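Local coordinates for protein dihydroxyacetone kinase (Citrobacter freundii, PDB 1UN8) that phosphorylates dihydroxyacetone with ATP to give dihydroxyacetone phosphate, using a divalent metal ion, and carries a tightly bound phospholipid in its C-terminal helical barrel, at residues G450-V453 with V454-L457; L410-L413 with A414-F417. One frame throughout, in Å; residues are numbered along the deposited sequence.

How the interactions relate
Following the chain, interaction 2 comes first, where the loop after helix 388-404 turns into helix 413-427; interaction 1 follows, where the loop after helix 430-448 turns into helix 453-468. Each is local, its two segments continuous, so neither closes a long loop; they stand in series, neither nested nor crossed. In space their centres are about 12 Å apart. Helices 413-427 and 453-468 meet there, with V453 CG2 3.5 Å from L413 CD1 and L457 CD2 4.0 Å from F417 CE1. Side chains of both first turns also touch helix 430-448, and both reach the same phospholipid, so two helix starts jointly line the barrel's pocket.

Interaction 1: residues G450-V453 with V454-L457; sequences GANV and VEAL. With MYY ((2R)-3-(phosphonooxy)-2-(tetradecanoyloxy)propyl palmitate), chain C.
N452 and E455 form the polar side of this first helical turn. N452 is the N-cap of helix 453-468: its OD1 accepts from E455 N at 3.0 Å, with the donor lying 50° out of the carbonyl plane, so the bond does not run along a lone pair. A chi1 of 73° sets CG between the backbone N and the carbonyl carbon, folding the amide back over the start of the helix. The other end of that amide, ND2, comes within 2.9 Å of E455 OE2. Amide and carboxylate are turned 70° apart, and the two side chains cross at about a right angle. OE1 of the same glutamate lies 3.7 Å from A451 CB, bringing its carboxylate over the loop.

Backbone bonds then start the regular helix, A456 N to N452 O and L457 N to V453 O.

The apolar side belongs to V453 and L457. V453 CG1 packs on L457 CD1 at 3.9 Å, one turn apart and on the same flank of the helix. That flank faces the phospholipid. V453 CG2 is the branch turned to O10, the carbonyl oxygen of the palmitoyl ester; it is modelled 2.9 Å from that oxygen, too close to be taken literally, with CG1 beside it at 3.7 Å from O10. L457 CD1 meets C13 of the tetradecanoyl chain at 3.8 Å. V453 thus contacts the ester level and L457 a point deeper along the other acyl chain. Elsewhere on the turn, V454 packs against L488 and L489 of helix 478-490, and A456 against K446 and L447 of helix 430-448.

The arrangement is an asparagine N-cap whose helix, on its inward flank, contributes V453 and L457 to the lipid pocket of the eight-helix barrel.

Interaction 2: residues L410-L413 with A414-F417; sequences LNNL and ATLF. With MYY ((2R)-3-(phosphonooxy)-2-(tetradecanoyloxy)propyl palmitate), chain C.
The lipid pocket of the helical barrel takes two of its residues, L413 and F417, from this first turn of helix 413-427, where they pack on each other one turn apart. L413 CD2 lies 3.9 Å from F417 CE2, and the same methyl meets L416 CD2 at 3.9 Å. The leucine also faces the palmitoyl ester of the phospholipid: CD1 comes 3.6 Å from the carbonyl oxygen O10, and CD2 3.9 Å from C25. F417 offers its ring edge to that chain, with C28 near the ring plane and 3.9 Å from CE2. Its ring is also held by F440 of helix 430-448 in a T-shaped stack.

On the polar flank N412 occupies the N-cap position. Here the link is between side chains: T415 OG1 donates to N412 OD1 at 2.9 Å, from 74° out of the carbonyl plane. With CG anti to the backbone N (chi1 -178°), the amide swings out beside the first turn, where OD1 meets the threonine hydroxyl. Backbone bonds from L416 N to N412 O, 2.8 Å long, and from F417 N to L413 O carry the chain into the helix.

A side-chain hydrogen bond between N412, at the N-cap position, and T415 thus sits on one flank, and the lipid contact on another, an amphipathic helix start in the wall of the DhaL helical barrel.

Interaction 1: residues G450-V453 with V454-L457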
loop_
_atom_site.group_PDB
_atom_site.type_symbol
_atom_site.label_atom_id
_atom_site.label_comp_id
_atom_site.label_asym_id
_atom_site.label_seq_id
_atom_site.Cartn_x
_atom_site.Cartn_y
_atom_site.Cartn_z
ATOM N N GLY A 450 46.432 24.535 -10.158
ATOM C CA GLY A 450 47.873 24.719 -10.113
ATOM C C GLY A 450 48.660 23.823 -9.175
ATOM O O GLY A 450 49.597 24.279 -8.525
ATOM N N ALA A 451 48.290 22.550 -9.092
ATOM C CA ALA A 451 49.010 21.616 -8.232
ATOM C C ALA A 451 49.966 20.840 -9.122
ATOM O O ALA A 451 49.815 20.843 -10.343
ATOM C CB ALA A 451 48.035 20.666 -7.547
ATOM N N ASN A 452 50.958 20.191 -8.531
ATOM C CA ASN A 452 51.886 19.421 -9.343
ATOM C C ASN A 452 51.198 18.102 -9.668
ATOM O O ASN A 452 50.224 17.733 -9.015
ATOM C CB ASN A 452 53.199 19.178 -8.593
ATOM C CG ASN A 452 53.054 18.172 -7.479
ATOM O OD1 ASN A 452 52.925 16.968 -7.718
ATOM N ND2 ASN A 452 53.069 18.657 -6.248
ATOM N N VAL A 453 51.708 17.400 -10.673
ATOM C CA VAL A 453 51.129 16.140 -11.117
ATOM C C VAL A 453 50.861 15.116 -10.026
ATOM O O VAL A 453 49.762 14.578 -9.941
ATOM C CB VAL A 453 52.001 15.495 -12.199
ATOM C CG1 VAL A 453 51.255 14.348 -12.853
ATOM C CG2 VAL A 453 52.368 16.534 -13.235
ATOM N N VAL A 454 51.852 14.842 -9.192
ATOM C CA VAL A 454 51.669 13.871 -8.126
ATOM C C VAL A 454 50.548 14.265 -7.168
ATOM O O VAL A 454 49.810 13.415 -6.680
ATOM C CB VAL A 454 52.985 13.664 -7.338
ATOM C CG1 VAL A 454 52.752 12.791 -6.111
ATOM C CG2 VAL A 454 54.009 13.011 -8.245
ATOM N N GLU A 455 50.420 15.552 -6.891
ATOM C CA GLU A 455 49.365 16.010 -5.997
ATOM C C GLU A 455 48.008 15.758 -6.630
ATOM O O GLU A 455 47.084 15.272 -5.971
ATOM C CB GLU A 455 49.528 17.501 -5.703
ATOM C CG GLU A 455 49.890 17.795 -4.265
ATOM C CD GLU A 455 50.623 19.114 -4.107
ATOM O OE1 GLU A 455 50.032 20.173 -4.435
ATOM O OE2 GLU A 455 51.794 19.078 -3.649
ATOM N N ALA A 456 47.900 16.091 -7.914
ATOM C CA ALA A 456 46.655 15.917 -8.649
ATOM C C ALA A 456 46.281 14.436 -8.731
ATOM O O ALA A 456 45.116 14.071 -8.537
ATOM C CB ALA A 456 46.790 16.520 -10.053
ATOM N N LEU A 457 47.272 13.591 -9.008
ATOM C CA LEU A 457 47.045 12.156 -9.112
ATOM C C LEU A 457 46.541 11.592 -7.798
ATOM O O LEU A 457 45.713 10.686 -7.787
ATOM C CB LEU A 457 48.326 11.434 -9.530
ATOM C CG LEU A 457 48.752 11.642 -10.988
ATOM C CD1 LEU A 457 50.073 10.933 -11.261
ATOM C CD2 LEU A 457 47.660 11.117 -11.915
HETATM C C38 MYY C . 42.521 2.726 -18.286
HETATM C C37 MYY C . 43.200 3.511 -19.411
HETATM C C36 MYY C . 43.903 4.759 -18.870
HETATM C C35 MYY C . 44.614 5.530 -19.985
HETATM C C34 MYY C . 45.427 6.699 -19.418
HETATM C C33 MYY C . 46.169 7.496 -20.495
HETATM C C32 MYY C . 46.937 8.676 -19.890
HETATM C C31 MYY C . 48.114 8.217 -19.027
HETATM C C30 MYY C . 48.651 9.296 -18.078
HETATM C C29 MYY C . 49.485 10.401 -18.735
HETATM C C28 MYY C . 50.268 11.164 -17.660
HETATM C C27 MYY C . 51.176 12.265 -18.215
HETATM C C26 MYY C . 52.181 12.768 -17.173
HETATM C C25 MYY C . 53.067 13.882 -17.747
HETATM C C24 MYY C . 54.503 13.856 -17.222
HETATM C C23 MYY C . 54.808 14.805 -16.053
HETATM O O10 MYY C . 53.919 15.173 -15.284
HETATM O O8 MYY C . 56.086 15.244 -15.897
HETATM C C6 MYY C . 56.261 16.058 -14.722
HETATM C C5 MYY C . 56.756 15.203 -13.561
HETATM C C4 MYY C . 58.110 15.711 -13.037
HETATM O O6 MYY C . 59.057 16.007 -14.077
HETATM P P MYY C . 59.898 14.874 -14.869
HETATM O O4 MYY C . 58.837 13.777 -15.390
HETATM O O3 MYY C . 60.455 15.631 -16.181
HETATM O O5 MYY C . 61.003 14.278 -14.080
HETATM O O7 MYY C . 56.739 13.810 -13.931
HETATM C C7 MYY C . 56.653 12.992 -12.845
HETATM O O9 MYY C . 56.643 13.447 -11.703
HETATM C C8 MYY C . 56.604 11.478 -13.083
HETATM C C9 MYY C . 55.311 10.885 -12.522
HETATM C C10 MYY C . 54.545 10.089 -13.583
HETATM C C11 MYY C . 53.257 9.477 -13.028
HETATM C C12 MYY C . 52.481 8.756 -14.132
HETATM C C13 MYY C . 51.145 8.204 -13.630
HETATM C C14 MYY C . 50.306 7.785 -14.838
HETATM C C15 MYY C . 48.879 7.377 -14.467
HETATM C C16 MYY C . 48.780 5.910 -14.045
HETATM C C17 MYY C . 47.324 5.451 -14.149
HETATM C C18 MYY C . 47.235 3.925 -14.228
HETATM C C19 MYY C . 45.829 3.468 -14.622
HETATM C C20 MYY C . 45.791 1.961 -14.886
#

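Interaction 2: residues L410-L413 with A414-F417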
loop_
_atom_site.group_PDB
_atom_site.type_symbol
_atom_site.label_atom_id
_atom_site.label_comp_id
_atom_site.label_asym_id
_atom_site.label_seq_id
_atom_site.Cartn_x
_atom_site.Cartn_y
_atom_site.Cartn_z
ATOM N N LEU A 410 48.400 17.694 -25.546
ATOM C CA LEU A 410 49.619 17.281 -24.859
ATOM C C LEU A 410 50.375 18.357 -24.083
ATOM O O LEU A 410 51.082 18.050 -23.125
ATOM C CB LEU A 410 50.583 16.646 -25.865
ATOM C CG LEU A 410 50.116 15.394 -26.605
ATOM C CD1 LEU A 410 51.108 15.043 -27.714
ATOM C CD2 LEU A 410 49.976 14.246 -25.618
ATOM N N ASN A 411 50.241 19.616 -24.485
ATOM C CA ASN A 411 50.979 20.673 -23.809
ATOM C C ASN A 411 50.308 21.259 -22.572
ATOM O O ASN A 411 50.835 22.183 -21.948
ATOM C CB ASN A 411 51.317 21.785 -24.796
ATOM C CG ASN A 411 52.615 22.478 -24.450
ATOM O OD1 ASN A 411 53.655 21.828 -24.299
ATOM N ND2 ASN A 411 52.568 23.799 -24.317
ATOM N N ASN A 412 49.153 20.713 -22.212
ATOM C CA ASN A 412 48.430 21.182 -21.041
ATOM C C ASN A 412 47.822 19.997 -20.315
ATOM O O ASN A 412 46.734 19.537 -20.672
ATOM C CB ASN A 412 47.326 22.157 -21.449
ATOM C CG ASN A 412 46.567 22.717 -20.255
ATOM O OD1 ASN A 412 45.741 23.614 -20.402
ATOM N ND2 ASN A 412 46.843 22.184 -19.066
ATOM N N LEU A 413 48.523 19.516 -19.290
ATOM C CA LEU A 413 48.063 18.369 -18.509
ATOM C C LEU A 413 46.642 18.508 -17.990
ATOM O O LEU A 413 45.833 17.587 -18.146
ATOM C CB LEU A 413 49.007 18.095 -17.335
ATOM C CG LEU A 413 50.265 17.287 -17.667
ATOM C CD1 LEU A 413 50.993 16.952 -16.376
ATOM C CD2 LEU A 413 49.890 15.990 -18.394
ATOM N N ALA A 414 46.339 19.654 -17.379
ATOM C CA ALA A 414 45.004 19.896 -16.833
ATOM C C ALA A 414 43.925 19.541 -17.851
ATOM O O ALA A 414 43.050 18.723 -17.588
ATOM C CB ALA A 414 44.867 21.349 -16.414
ATOM N N THR A 415 44.003 20.154 -19.021
ATOM C CA THR A 415 43.035 19.900 -20.077
ATOM C C THR A 415 43.177 18.476 -20.601
ATOM O O THR A 415 42.183 17.841 -20.960
ATOM C CB THR A 415 43.219 20.909 -21.223
ATOM O OG1 THR A 415 43.161 22.236 -20.683
ATOM C CG2 THR A 415 42.119 20.752 -22.264
ATOM N N LEU A 416 44.408 17.972 -20.639
ATOM C CA LEU A 416 44.639 16.610 -21.101
ATOM C C LEU A 416 43.927 15.627 -20.198
ATOM O O LEU A 416 43.208 14.752 -20.674
ATOM C CB LEU A 416 46.126 16.262 -21.112
ATOM C CG LEU A 416 46.377 14.804 -21.513
ATOM C CD1 LEU A 416 45.942 14.583 -22.965
ATOM C CD2 LEU A 416 47.847 14.465 -21.334
ATOM N N PHE A 417 44.131 15.765 -18.893
ATOM C CA PHE A 417 43.484 14.871 -17.943
ATOM C C PHE A 417 41.973 14.995 -18.083
ATOM O O PHE A 417 41.259 13.993 -18.190
ATOM C CB PHE A 417 43.912 15.195 -16.500
ATOM C CG PHE A 417 45.266 14.633 -16.118
ATOM C CD1 PHE A 417 45.697 14.671 -14.794
ATOM C CD2 PHE A 417 46.106 14.066 -17.075
ATOM C CE1 PHE A 417 46.938 14.157 -14.433
ATOM C CE2 PHE A 417 47.345 13.549 -16.721
ATOM C CZ PHE A 417 47.762 13.594 -15.396
HETATM C C38 MYY C . 42.521 2.726 -18.286
HETATM C C37 MYY C . 43.200 3.511 -19.411
HETATM C C36 MYY C . 43.903 4.759 -18.870
HETATM C C35 MYY C . 44.614 5.530 -19.985
HETATM C C34 MYY C . 45.427 6.699 -19.418
HETATM C C33 MYY C . 46.169 7.496 -20.495
HETATM C C32 MYY C . 46.937 8.676 -19.890
HETATM C C31 MYY C . 48.114 8.217 -19.027
HETATM C C30 MYY C . 48.651 9.296 -18.078
HETATM C C29 MYY C . 49.485 10.401 -18.735
HETATM C C28 MYY C . 50.268 11.164 -17.660
HETATM C C27 MYY C . 51.176 12.265 -18.215
HETATM C C26 MYY C . 52.181 12.768 -17.173
HETATM C C25 MYY C . 53.067 13.882 -17.747
HETATM C C24 MYY C . 54.503 13.856 -17.222
HETATM C C23 MYY C . 54.808 14.805 -16.053
HETATM O O10 MYY C . 53.919 15.173 -15.284
HETATM O O8 MYY C . 56.086 15.244 -15.897
HETATM C C6 MYY C . 56.261 16.058 -14.722
HETATM C C5 MYY C . 56.756 15.203 -13.561
HETATM C C4 MYY C . 58.110 15.711 -13.037
HETATM O O6 MYY C . 59.057 16.007 -14.077
HETATM P P MYY C . 59.898 14.874 -14.869
HETATM O O4 MYY C . 58.837 13.777 -15.390
HETATM O O3 MYY C . 60.455 15.631 -16.181
HETATM O O5 MYY C . 61.003 14.278 -14.080
HETATM O O7 MYY C . 56.739 13.810 -13.931
HETATM C C7 MYY C . 56.653 12.992 -12.845
HETATM O O9 MYY C . 56.643 13.447 -11.703
HETATM C C8 MYY C . 56.604 11.478 -13.083
HETATM C C9 MYY C . 55.311 10.885 -12.522
HETATM C C10 MYY C . 54.545 10.089 -13.583
HETATM C C11 MYY C . 53.257 9.477 -13.028
HETATM C C12 MYY C . 52.481 8.756 -14.132
HETATM C C13 MYY C . 51.145 8.204 -13.630
HETATM C C14 MYY C . 50.306 7.785 -14.838
HETATM C C15 MYY C . 48.879 7.377 -14.467
HETATM C C16 MYY C . 48.780 5.910 -14.045
HETATM C C17 MYY C . 47.324 5.451 -14.149
HETATM C C18 MYY C . 47.235 3.925 -14.228
HETATM C C19 MYY C . 45.829 3.468 -14.622
HETATM C C20 MYY C . 45.791 1.961 -14.886
#